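Local coordinates for protein N-methyltransferase (Streptoalloteichus sp. ATCC 53650, PDB 5BSZ) that probably transfers a methyl group from S-adenosylmethionine to the amino group of a nucleotide-linked deoxysugar destined for kedarcidin, at residues Glu35-Val40 and Cys112-Ser117; Leu51-Cys56 and Glu60-Leu65; Ser117-Ala122 and Asp147-Pro152; Ala125-Ala130 and Leu217-Ala222. All coordinates share one frame; numbering follows the deposited sequence. Where two conformers were deposited one is given.

Interaction 1 (Glu35-Val40 and Cys112-Ser117). With SAH (S-adenosyl-L-homocysteine), chain B.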
# COMPACT_ATOMS: atom_id res chain seq x y z
N GLU A 35 -1.10 39.61 8.71
CA GLU A 35 -0.58 40.81 9.36
C GLU A 35 0.85 41.15 8.98
O GLU A 35 1.17 42.35 8.73
CB GLU A 35 -0.81 40.71 10.89
CG GLU A 35 -0.28 41.85 11.74
CD GLU A 35 -0.77 43.21 11.30
OE1 GLU A 35 0.01 44.19 11.48
OE2 GLU A 35 -1.85 43.31 10.65
N TRP A 36 1.74 40.15 8.94
CA TRP A 36 3.07 40.45 8.40
C TRP A 36 3.02 41.18 7.07
O TRP A 36 3.72 42.17 6.85
CB TRP A 36 3.95 39.23 8.14
CG TRP A 36 4.14 38.29 9.28
CD1 TRP A 36 4.09 38.58 10.62
CD2 TRP A 36 4.43 36.89 9.17
NE1 TRP A 36 4.30 37.42 11.35
CE2 TRP A 36 4.55 36.39 10.49
CE3 TRP A 36 4.63 36.02 8.09
CZ2 TRP A 36 4.84 35.05 10.76
CZ3 TRP A 36 4.92 34.68 8.36
CH2 TRP A 36 5.03 34.22 9.68
N VAL A 37 2.24 40.63 6.15
CA VAL A 37 2.17 41.17 4.80
C VAL A 37 1.61 42.61 4.85
O VAL A 37 2.21 43.53 4.30
CB VAL A 37 1.24 40.31 3.90
CG1 VAL A 37 1.09 40.97 2.51
CG2 VAL A 37 1.80 38.89 3.75
N ARG A 38 0.49 42.80 5.54
CA ARG A 38 -0.17 44.11 5.62
C ARG A 38 0.82 45.18 6.10
O ARG A 38 0.98 46.26 5.52
CB ARG A 38 -1.39 44.03 6.55
CG ARG A 38 -2.08 45.39 6.77
CD ARG A 38 -2.98 45.43 8.00
NE ARG A 38 -2.13 45.63 9.16
CZ ARG A 38 -1.56 46.80 9.48
NH1 ARG A 38 -1.87 47.93 8.83
NH2 ARG A 38 -0.71 46.84 10.50
N ARG A 39 1.52 44.83 7.17
CA ARG A 39 2.42 45.74 7.87
C ARG A 39 3.60 46.11 7.01
O ARG A 39 3.92 47.30 6.86
CB ARG A 39 2.88 45.10 9.18
CG ARG A 39 3.80 45.92 10.06
CD ARG A 39 4.42 45.05 11.16
NE ARG A 39 5.86 45.27 11.18
CZ ARG A 39 6.64 45.19 12.25
NH1 ARG A 39 7.93 45.44 12.13
NH2 ARG A 39 6.13 44.86 13.43
N VAL A 40 4.28 45.12 6.44
CA VAL A 40 5.46 45.37 5.62
C VAL A 40 5.09 46.18 4.35
O VAL A 40 5.83 47.04 3.88
CB VAL A 40 6.11 44.02 5.22
CG1 VAL A 40 7.08 44.23 4.09
CG2 VAL A 40 6.82 43.36 6.40
N CYS A 112 2.45 38.84 -2.92
CA CYS A 112 3.06 37.96 -1.92
C CYS A 112 3.06 36.50 -2.34
O CYS A 112 2.26 36.04 -3.18
CB CYS A 112 2.44 38.17 -0.54
SG CYS A 112 0.67 37.79 -0.44
N CYS A 113 3.99 35.75 -1.76
CA CYS A 113 4.00 34.31 -1.90
C CYS A 113 4.40 33.73 -0.54
O CYS A 113 5.52 34.00 -0.06
CB CYS A 113 5.03 33.98 -2.97
SG CYS A 113 5.16 32.21 -3.34
N LEU A 114 3.49 33.00 0.08
CA LEU A 114 3.59 32.75 1.50
C LEU A 114 3.90 31.29 1.83
O LEU A 114 3.73 30.41 0.99
CB LEU A 114 2.28 33.16 2.18
CG LEU A 114 1.94 34.64 2.03
CD1 LEU A 114 0.63 34.94 2.71
CD2 LEU A 114 3.04 35.52 2.61
N THR A 115 4.29 31.07 3.09
CA THR A 115 4.57 29.77 3.68
C THR A 115 5.54 28.89 2.91
O THR A 115 5.38 27.69 2.83
CB THR A 115 3.26 29.03 4.00
OG1 THR A 115 2.59 28.69 2.80
CG2 THR A 115 2.40 29.96 4.67
N GLY A 116 6.59 29.51 2.41
CA GLY A 116 7.64 28.84 1.70
C GLY A 116 7.34 28.31 0.33
O GLY A 116 8.10 27.49 -0.18
N SER A 117 6.18 28.70 -0.23
CA SER A 117 5.71 28.15 -1.48
C SER A 117 6.66 28.41 -2.65
O SER A 117 6.76 27.60 -3.58
CB SER A 117 4.32 28.70 -1.82
OG SER A 117 3.39 28.22 -0.87
N SAH B . 0.44 30.07 0.26
CA SAH B . -0.51 28.99 0.72
CB SAH B . -0.31 27.63 0.02
CG SAH B . 0.37 26.47 0.72
SD SAH B . 0.51 24.94 -0.14
C SAH B . -0.44 29.03 2.21
O SAH B . 0.39 29.67 2.85
OXT SAH B . -1.33 28.53 2.83
C5' SAH B . 1.46 25.29 -1.60
C4' SAH B . 0.50 25.62 -2.76
O4' SAH B . 1.25 25.97 -3.94
C3' SAH B . -0.36 24.44 -3.19
O3' SAH B . -1.72 24.85 -3.09
C2' SAH B . -0.04 24.14 -4.65
O2' SAH B . -1.21 23.79 -5.42
C1' SAH B . 0.61 25.43 -5.08
N9 SAH B . 1.58 25.31 -6.18
C8 SAH B . 2.53 24.34 -6.35
N7 SAH B . 3.22 24.55 -7.50
C5 SAH B . 2.67 25.65 -8.07
C6 SAH B . 2.92 26.40 -9.30
N6 SAH B . 3.92 25.94 -10.08
N1 SAH B . 2.17 27.50 -9.52
C2 SAH B . 1.18 27.88 -8.72
N3 SAH B . 0.88 27.26 -7.56
C4 SAH B . 1.59 26.16 -7.21

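Interaction 2 (Leu51-Cys56 and Glu60-Leu65). With SAH (S-adenosyl-L-homocysteine), chain B.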
# COMPACT_ATOMS: atom_id res chain seq x y z
N LEU A 51 -3.69 43.69 -4.08
CA LEU A 51 -2.74 42.62 -3.67
C LEU A 51 -3.01 41.34 -4.46
O LEU A 51 -4.17 40.90 -4.63
CB LEU A 51 -2.87 42.34 -2.18
CG LEU A 51 -1.91 41.26 -1.64
CD1 LEU A 51 -1.39 41.63 -0.27
CD2 LEU A 51 -2.57 39.91 -1.59
N LEU A 52 -1.92 40.74 -4.94
CA LEU A 52 -1.95 39.40 -5.50
C LEU A 52 -1.18 38.36 -4.64
O LEU A 52 -0.04 38.60 -4.27
CB LEU A 52 -1.34 39.45 -6.88
CG LEU A 52 -1.08 38.09 -7.53
CD1 LEU A 52 -2.37 37.45 -8.00
CD2 LEU A 52 -0.09 38.08 -8.66
N ASP A 53 -1.87 37.29 -4.25
CA ASP A 53 -1.27 36.17 -3.50
C ASP A 53 -1.03 34.98 -4.43
O ASP A 53 -1.96 34.36 -4.98
CB ASP A 53 -2.11 35.82 -2.28
CG ASP A 53 -1.48 34.73 -1.38
OD1 ASP A 53 -0.23 34.62 -1.40
OD2 ASP A 53 -2.25 34.03 -0.67
N VAL A 54 0.25 34.68 -4.63
CA VAL A 54 0.73 33.68 -5.59
C VAL A 54 0.96 32.34 -4.87
O VAL A 54 1.67 32.29 -3.87
CB VAL A 54 2.03 34.14 -6.27
CG1 VAL A 54 2.55 33.09 -7.22
CG2 VAL A 54 1.79 35.47 -6.98
N ALA A 55 0.33 31.29 -5.40
CA ALA A 55 0.19 29.97 -4.77
C ALA A 55 -0.60 30.06 -3.49
O ALA A 55 -0.16 29.60 -2.45
CB ALA A 55 1.54 29.26 -4.56
N CYS A 56 -1.82 30.60 -3.64
CA CYS A 56 -2.64 31.00 -2.53
C CYS A 56 -3.37 29.81 -1.82
O CYS A 56 -3.99 30.01 -0.80
CB CYS A 56 -3.61 32.06 -3.02
SG CYS A 56 -4.84 31.45 -4.21
N GLU A 60 -7.19 31.30 2.25
CA GLU A 60 -7.42 31.78 3.58
C GLU A 60 -6.66 33.04 3.97
O GLU A 60 -7.22 33.90 4.67
CB GLU A 60 -7.23 30.65 4.59
CG GLU A 60 -7.56 31.12 5.98
CD GLU A 60 -9.03 30.91 6.30
OE1 GLU A 60 -9.39 31.11 7.48
OE2 GLU A 60 -9.81 30.52 5.39
N HIS A 61 -5.41 33.18 3.54
CA HIS A 61 -4.72 34.43 3.79
C HIS A 61 -5.48 35.57 3.07
O HIS A 61 -5.61 36.67 3.60
CB HIS A 61 -3.27 34.43 3.30
CG HIS A 61 -2.34 33.57 4.11
ND1 HIS A 61 -1.94 32.31 3.70
CD2 HIS A 61 -1.71 33.80 5.29
CE1 HIS A 61 -1.13 31.80 4.61
NE2 HIS A 61 -0.94 32.69 5.57
N LEU A 62 -5.90 35.34 1.83
CA LEU A 62 -6.65 36.38 1.11
C LEU A 62 -7.92 36.84 1.86
O LEU A 62 -8.28 38.03 1.84
CB LEU A 62 -7.00 35.89 -0.32
CG LEU A 62 -5.91 35.96 -1.38
CD1 LEU A 62 -6.35 35.23 -2.65
CD2 LEU A 62 -5.62 37.43 -1.61
N ALA A 63 -8.57 35.90 2.53
CA ALA A 63 -9.78 36.20 3.30
C ALA A 63 -9.46 37.17 4.43
O ALA A 63 -10.27 38.06 4.72
CB ALA A 63 -10.45 34.93 3.81
N HIS A 64 -8.27 37.06 5.02
CA HIS A 64 -7.80 38.13 5.89
C HIS A 64 -7.36 39.40 5.21
O HIS A 64 -7.65 40.51 5.66
CB HIS A 64 -6.69 37.64 6.84
CG HIS A 64 -7.14 36.52 7.73
ND1 HIS A 64 -7.56 36.73 9.02
CD2 HIS A 64 -7.30 35.20 7.50
CE1 HIS A 64 -7.91 35.57 9.56
NE2 HIS A 64 -7.77 34.63 8.65
N LEU A 65 -6.63 39.27 4.13
CA LEU A 65 -6.05 40.44 3.54
C LEU A 65 -7.06 41.37 2.85
O LEU A 65 -6.83 42.57 2.76
CB LEU A 65 -5.00 39.97 2.57
CG LEU A 65 -3.72 39.51 3.32
CD1 LEU A 65 -2.99 38.58 2.36
CD2 LEU A 65 -2.78 40.63 3.69
N SAH B . 0.44 30.07 0.26
CA SAH B . -0.51 28.99 0.72
CB SAH B . -0.31 27.63 0.02
CG SAH B . 0.37 26.47 0.72
SD SAH B . 0.51 24.94 -0.14
C SAH B . -0.44 29.03 2.21
O SAH B . 0.39 29.67 2.85
OXT SAH B . -1.33 28.53 2.83
C5' SAH B . 1.46 25.29 -1.60
C4' SAH B . 0.50 25.62 -2.76
O4' SAH B . 1.25 25.97 -3.94
C3' SAH B . -0.36 24.44 -3.19
O3' SAH B . -1.72 24.85 -3.09
C2' SAH B . -0.04 24.14 -4.65
O2' SAH B . -1.21 23.79 -5.42
C1' SAH B . 0.61 25.43 -5.08
N9 SAH B . 1.58 25.31 -6.18
C8 SAH B . 2.53 24.34 -6.35
N7 SAH B . 3.22 24.55 -7.50
C5 SAH B . 2.67 25.65 -8.07
C6 SAH B . 2.92 26.40 -9.30
N6 SAH B . 3.92 25.94 -10.08
N1 SAH B . 2.17 27.50 -9.52
C2 SAH B . 1.18 27.88 -8.72
N3 SAH B . 0.88 27.26 -7.56
C4 SAH B . 1.59 26.16 -7.21
O HOH W 1 -1.25 32.14 0.78
O HOH W 2 -4.66 33.19 0.19
O HOH W 3 -4.02 30.90 2.02

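Interaction 3 (Ser117-Ala122 and Asp147-Pro152). With THM (thymidine), chain G; SAH (S-adenosyl-L-homocysteine), chain B.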
# COMPACT_ATOMS: atom_id res chain seq x y z
N SER A 117 6.18 28.70 -0.23
CA SER A 117 5.71 28.15 -1.48
C SER A 117 6.66 28.41 -2.65
O SER A 117 6.76 27.60 -3.58
CB SER A 117 4.32 28.70 -1.82
OG SER A 117 3.39 28.22 -0.87
N ILE A 118 7.47 29.46 -2.53
CA ILE A 118 8.39 29.78 -3.59
C ILE A 118 9.45 28.70 -3.80
O ILE A 118 10.01 28.61 -4.88
CB ILE A 118 9.01 31.22 -3.57
CG1 ILE A 118 9.32 31.66 -5.04
CG2 ILE A 118 10.17 31.35 -2.63
CD1 ILE A 118 9.54 33.13 -5.23
N ALA A 119 9.65 27.86 -2.80
CA ALA A 119 10.72 26.84 -2.79
C ALA A 119 10.26 25.57 -3.44
O ALA A 119 11.00 24.61 -3.58
CB ALA A 119 11.16 26.58 -1.35
N TYR A 120 9.09 25.56 -4.07
CA TYR A 120 8.89 24.67 -5.20
C TYR A 120 9.87 24.90 -6.35
O TYR A 120 10.09 23.99 -7.14
CB TYR A 120 7.45 24.77 -5.73
CG TYR A 120 6.36 24.12 -4.89
CD1 TYR A 120 5.74 22.94 -5.32
CD2 TYR A 120 5.98 24.62 -3.70
CE1 TYR A 120 4.73 22.34 -4.58
CE2 TYR A 120 4.99 24.02 -2.94
CZ TYR A 120 4.38 22.88 -3.37
OH TYR A 120 3.40 22.36 -2.59
N ALA A 121 10.47 26.08 -6.45
CA ALA A 121 11.51 26.30 -7.42
C ALA A 121 12.61 25.29 -7.17
O ALA A 121 13.04 25.14 -6.04
CB ALA A 121 12.07 27.72 -7.30
N ALA A 122 13.09 24.68 -8.24
CA ALA A 122 14.07 23.60 -8.11
C ALA A 122 15.53 24.09 -8.05
O ALA A 122 16.38 23.37 -7.54
CB ALA A 122 13.87 22.60 -9.22
N ASP A 147 7.71 34.96 1.88
CA ASP A 147 7.88 34.17 3.08
C ASP A 147 8.67 32.93 2.64
O ASP A 147 8.12 31.99 2.07
CB ASP A 147 6.51 33.77 3.66
CG ASP A 147 6.62 32.95 4.96
OD1 ASP A 147 7.74 32.87 5.54
OD2 ASP A 147 5.58 32.34 5.36
N PRO A 148 9.99 32.98 2.81
CA PRO A 148 10.88 31.97 2.26
C PRO A 148 10.71 30.64 2.98
O PRO A 148 10.16 30.59 4.08
CB PRO A 148 12.28 32.56 2.51
CG PRO A 148 12.10 33.23 3.82
CD PRO A 148 10.72 33.85 3.74
N TRP A 149 11.12 29.57 2.32
CA TRP A 149 11.31 28.29 3.04
C TRP A 149 12.67 28.39 3.74
O TRP A 149 13.38 29.43 3.60
CB TRP A 149 11.26 27.14 2.02
CG TRP A 149 11.40 25.76 2.62
CD1 TRP A 149 12.36 24.84 2.30
CD2 TRP A 149 10.62 25.15 3.66
NE1 TRP A 149 12.21 23.72 3.06
CE2 TRP A 149 11.15 23.89 3.91
CE3 TRP A 149 9.50 25.55 4.39
CZ2 TRP A 149 10.62 23.02 4.87
CZ3 TRP A 149 8.97 24.67 5.33
CH2 TRP A 149 9.55 23.43 5.59
N TRP A 150 12.98 27.35 4.54
CA TRP A 150 14.26 27.23 5.23
C TRP A 150 15.46 27.21 4.31
O TRP A 150 15.34 26.91 3.12
CB TRP A 150 14.26 26.07 6.25
CG TRP A 150 13.11 26.16 7.21
CD1 TRP A 150 11.91 25.45 7.16
CD2 TRP A 150 12.98 27.05 8.33
NE1 TRP A 150 11.06 25.84 8.20
CE2 TRP A 150 11.71 26.81 8.93
CE3 TRP A 150 13.82 28.02 8.90
CZ2 TRP A 150 11.27 27.53 10.05
CZ3 TRP A 150 13.39 28.71 10.03
CH2 TRP A 150 12.14 28.46 10.59
N SER A 151 16.61 27.61 4.87
CA SER A 151 17.89 27.63 4.17
C SER A 151 18.70 26.40 4.59
O SER A 151 18.39 25.79 5.61
CB SER A 151 18.64 28.91 4.62
OG SER A 151 18.06 30.04 3.96
N PRO A 152 19.79 26.10 3.89
CA PRO A 152 20.60 24.97 4.38
C PRO A 152 20.98 25.11 5.84
O PRO A 152 20.93 24.10 6.53
CB PRO A 152 21.82 25.01 3.48
CG PRO A 152 21.27 25.50 2.21
CD PRO A 152 20.28 26.55 2.59
O5' THM G . 6.88 22.92 10.03
C5' THM G . 7.78 21.82 10.26
C4' THM G . 9.01 21.90 9.34
O4' THM G . 9.67 23.07 9.83
C3' THM G . 10.05 20.75 9.45
O3' THM G . 10.29 20.12 8.17
C2' THM G . 11.36 21.33 10.01
C1' THM G . 11.08 22.84 9.88
N1 THM G . 11.66 23.82 10.82
C2 THM G . 12.99 24.11 10.44
O2 THM G . 13.43 23.46 9.48
N3 THM G . 13.75 25.00 11.07
C4 THM G . 13.26 25.70 12.09
O4 THM G . 13.99 26.57 12.69
C5 THM G . 11.87 25.43 12.49
C5M THM G . 11.39 26.25 13.66
C6 THM G . 11.08 24.50 11.82
N SAH B . 0.44 30.07 0.26
CA SAH B . -0.51 28.99 0.72
CB SAH B . -0.31 27.63 0.02
CG SAH B . 0.37 26.47 0.72
SD SAH B . 0.51 24.94 -0.14
C SAH B . -0.44 29.03 2.21
O SAH B . 0.39 29.67 2.85
OXT SAH B . -1.33 28.53 2.83
C5' SAH B . 1.46 25.29 -1.60
C4' SAH B . 0.50 25.62 -2.76
O4' SAH B . 1.25 25.97 -3.94
C3' SAH B . -0.36 24.44 -3.19
O3' SAH B . -1.72 24.85 -3.09
C2' SAH B . -0.04 24.14 -4.65
O2' SAH B . -1.21 23.79 -5.42
C1' SAH B . 0.61 25.43 -5.08
N9 SAH B . 1.58 25.31 -6.18
C8 SAH B . 2.53 24.34 -6.35
N7 SAH B . 3.22 24.55 -7.50
C5 SAH B . 2.67 25.65 -8.07
C6 SAH B . 2.92 26.40 -9.30
N6 SAH B . 3.92 25.94 -10.08
N1 SAH B . 2.17 27.50 -9.52
C2 SAH B . 1.18 27.88 -8.72
N3 SAH B . 0.88 27.26 -7.56
C4 SAH B . 1.59 26.16 -7.21
O HOH W 4 7.17 31.65 -0.44

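Interaction 4 (Ala125-Ala130 and Leu217-Ala222)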
# COMPACT_ATOMS: atom_id res chain seq x y z
N ALA A 125 17.97 29.62 -10.87
CA ALA A 125 17.42 30.15 -12.08
C ALA A 125 15.89 30.15 -12.03
O ALA A 125 15.27 31.16 -12.36
CB ALA A 125 17.94 29.39 -13.31
N GLU A 126 15.29 29.04 -11.60
CA GLU A 126 13.84 28.96 -11.46
C GLU A 126 13.27 29.88 -10.37
O GLU A 126 12.21 30.53 -10.55
CB GLU A 126 13.40 27.50 -11.20
CG GLU A 126 11.92 27.31 -11.51
CD GLU A 126 11.50 25.86 -11.55
OE1 GLU A 126 12.10 25.06 -10.77
OE2 GLU A 126 10.55 25.54 -12.30
N LEU A 127 14.00 30.02 -9.27
CA LEU A 127 13.66 30.99 -8.26
C LEU A 127 13.58 32.40 -8.85
O LEU A 127 12.58 33.14 -8.65
CB LEU A 127 14.67 30.92 -7.10
CG LEU A 127 14.56 31.89 -5.95
CD1 LEU A 127 13.24 31.61 -5.24
CD2 LEU A 127 15.76 31.84 -5.02
N ALA A 128 14.64 32.75 -9.59
CA ALA A 128 14.70 34.04 -10.28
C ALA A 128 13.54 34.21 -11.24
O ALA A 128 12.98 35.31 -11.27
CB ALA A 128 16.06 34.30 -10.97
N ARG A 129 13.12 33.17 -11.95
CA ARG A 129 11.98 33.29 -12.86
C ARG A 129 10.67 33.59 -12.16
O ARG A 129 9.91 34.47 -12.62
CB ARG A 129 11.79 32.05 -13.74
CG ARG A 129 12.08 32.34 -15.20
CD ARG A 129 12.26 31.06 -16.01
NE ARG A 129 11.14 30.18 -15.80
CZ ARG A 129 10.10 30.08 -16.62
NH1 ARG A 129 10.03 30.81 -17.73
NH2 ARG A 129 9.15 29.23 -16.31
N ALA A 130 10.39 32.85 -11.08
CA ALA A 130 9.22 33.15 -10.22
C ALA A 130 9.24 34.60 -9.70
O ALA A 130 8.24 35.26 -9.65
CB ALA A 130 9.13 32.21 -9.02
N LEU A 217 17.78 37.19 -2.11
CA LEU A 217 18.10 38.62 -2.25
C LEU A 217 18.50 38.88 -3.70
O LEU A 217 18.04 39.86 -4.29
CB LEU A 217 19.23 39.03 -1.31
CG LEU A 217 18.83 39.01 0.16
CD1 LEU A 217 20.11 39.15 1.01
CD2 LEU A 217 17.89 40.15 0.53
N ALA A 218 19.29 37.97 -4.26
CA ALA A 218 19.75 38.05 -5.64
C ALA A 218 18.62 38.04 -6.64
O ALA A 218 18.62 38.78 -7.64
CB ALA A 218 20.71 36.92 -5.98
N ALA A 219 17.67 37.15 -6.39
CA ALA A 219 16.51 37.03 -7.23
C ALA A 219 15.73 38.33 -7.25
O ALA A 219 15.21 38.68 -8.33
CB ALA A 219 15.58 35.88 -6.76
N LEU A 220 15.61 38.96 -6.09
CA LEU A 220 14.94 40.28 -5.96
C LEU A 220 15.64 41.37 -6.78
O LEU A 220 15.00 42.04 -7.59
CB LEU A 220 14.81 40.68 -4.50
CG LEU A 220 13.72 39.89 -3.79
CD1 LEU A 220 13.84 40.01 -2.30
CD2 LEU A 220 12.32 40.36 -4.14
N ALA A 221 16.95 41.50 -6.60
CA ALA A 221 17.77 42.46 -7.35
C ALA A 221 17.70 42.25 -8.86
O ALA A 221 17.52 43.20 -9.60
CB ALA A 221 19.21 42.37 -6.90
N ALA A 222 17.82 41.00 -9.32
CA ALA A 222 17.67 40.71 -10.73
C ALA A 222 16.27 40.94 -11.25
O ALA A 222 16.11 41.11 -12.45
CB ALA A 222 18.11 39.29 -11.05
O HOH W 5 14.59 37.57 -10.71

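Interaction 1 (Glu35-Val40 and Cys112-Ser117)
Val37 of helix 30-44 lays its two methyl groups on two residues of Cys112-Ser117, one branch to each. CG2 of Val37 meets the CD2 methyl of Leu114 at 3.8 Å, the two side chains passing each other at a slant, while CG1 of Val37 sits a looser 4.4 Å from CB of Cys112. The valine torsion shares the branches out: with CG1 opposite the backbone N (chi1 175°) and CG2 beside it, both reach the strand side of the helix. Leu51 of strand 50-54 and Leu65 of helix 60-65 pack on the same valine and extend the buried apolar layer. This layer between helix and sheet belongs to the Rossmann-like fold of S-adenosylmethionine-dependent methyltransferases, in which the parallel strands run out at their C-terminal ends into loops that hold the cofactor. Here strand 110-113 leads into a type I' turn from Leu114 to Ser117. Leu114 O accepts Ser117 N at 3.2 Å and Ser117 OG at 2.9 Å, the hydroxyl lying almost on the line of the carbonyl bond (176°). The amino N of SAH adds a weak bond of 3.4 Å to Leu114 O. Leu114 therefore packs against the helix through a methyl while its carbonyl faces the cofactor. Within helix 30-44, Arg38 holds Glu35 side-on, NE to OE2 and NH2 to OE1, with both carboxylate oxygens close to the guanidinium plane.

Interaction 2 (Leu51-Cys56 and Glu60-Leu65)
Between Asp53 and His61 the link runs through water: OD2 of Asp53 comes no nearer than 4.1 Å to His61 CB, and three waters join the strand end to the start of helix 60-65. One donates to Asp53 OD2 at 2.6 Å, accepts from the SAH amino N at 2.7 Å and bonds to His61 ND1. A second donates to Asp53 OD2 and accepts from Leu62 N at 3.0 Å. The third donates to Cys56 O and accepts from His61 N at 3.1 Å, and also bonds to ND1; with the imidazole swung beside its own backbone N (chi1 -71°), both nitrogens can share that water. The ring turns its edge to the carboxylate of SAH, stands nearly perpendicular (87°) to the Asp53 carboxylate, and has NE2 bonded to Glu33. An alanine in place of His61 would probably leave two of these waters and Glu33 each short of a partner and open a gap beside the SAH carboxylate. Below the polar layer, Leu62 fills the interface: its CG packs on Asp53 CB at 3.9 Å, its CD2 on Leu51 CD2 at 3.9 Å and its CD1 on Cys56 CB, while Leu65 crosses Leu51 at about a right angle. The SAH amino N also donates to Ala55 O at 2.8 Å. Strand 50-54 and helix 60-65 run antiparallel (165°) with a glycine-rich turn between them, the first beta-alpha limb and cofactor-binding loop characteristic of Rossmann-like methyltransferases.

Interaction 3 (Ser117-Ala122 and Asp147-Pro152)
The 3-10 turn Ser117-Tyr120 and the irregular loop Asp147-Pro152 come closest at Ala119 and Trp149, whose CA atoms lie 6.0 Å apart. There the two CB atoms of Ala119 and Trp149 press together at 3.4 Å. No direct hydrogen bond joins the segments; one water accepts from Ile118 N at 3.0 Å and donates to Asp147 O at 2.7 Å. The Trp149 indole, with CG anti to the backbone N (chi1 -178°), leads away from Ala119 to place CH2 4.1 Å from C4' of the thymidine sugar, and its NE1 bonds to Ser185. Both segments follow neighbouring parallel strands of the Rossmann-like sheet, 110-113 and 143-146, at whose C-terminal ends the two bound molecules lie. On one side, Tyr120 turns a ring face to the adenine of SAH, with C8 3.5 Å above the ring plane and displaced toward its rim. On the other, Trp150 stacks flat on the thymine, whose N3 sits 3.4 Å above the indole plane and over its centre. Trp150 CD1 in turn lies over a face of the Trp149 ring, and Arg238 makes a cation-pi contact with Trp150. A leucine in place of Trp150 would probably strip the thymine of its broad stacking surface and leave Arg238 without its cation-pi partner. Arg238 also forms a salt bridge with Asp147 OD1, while Asp147 OD2 accepts Thr115 N.

Interaction 4 (Ala125-Ala130 and Leu217-Ala222)
Helices 124-135 and 213-222 approach almost backbone to backbone at Ala128 and Ala219, whose CA atoms are 4.6 Å apart. Such nearness is possible because both residues are alanines, with no side chain beyond CB to hold the helices apart. The methyl of Ala219 does most of the touching: pointing at the other helix, its CB sits 4.1 Å from the CA of Ala128 and 4.2 Å from CG of Leu127. It therefore rests against the backbone of one residue and the branch point of the next. The Leu127 torsion, with CG anti to the backbone N (chi1 177°), turns that branch point to the Ala219 methyl. Between the two carbonyls, one water ties the backbones together, donating to Ala128 O at 2.8 Å and to Ala219 O at 2.7 Å, so both of its hydrogens are spent in bridging the helices. No direct hydrogen bond crosses the interface. The packing continues past the segment on helix 124-135, where Val131 meets Ala219 and Leu220 and Arg132 meets Ala222. Helix 213-222 turns Leu217 and Leu220 to Pro227 of strand 225-230 and to Phe241 of strand 240-245, the two antiparallel strands at one border of the central sheet, whereas helix 124-135 carries Glu126 and Ala130 against Phe100 and hydrogen-bonds through Glu126 to the N-terminal Gly1 of the second subunit.

From the N terminus, interaction 1 opens on helix 30-44 and closes a long loop at strand 110-113. Interaction 2, a short strand-turn-helix limb, lies wholly within that loop, and the two meet where Cys112 pairs with Leu52 and Val54 in the sheet. Interaction 3 opens at Ser117, which it shares with interaction 1, and closes at Asp147-Pro152, after strand 143-146, where Asp147 reaches back to Thr115 and Gly116. Before it closes, interaction 4 begins on helix 124-135, so these two cross; Ile118 packs on Leu127 and Ala130. Interactions 1, 2 and 3 all border SAH, while interaction 4 ties helix 213-222, far along the chain, to helix 124-135.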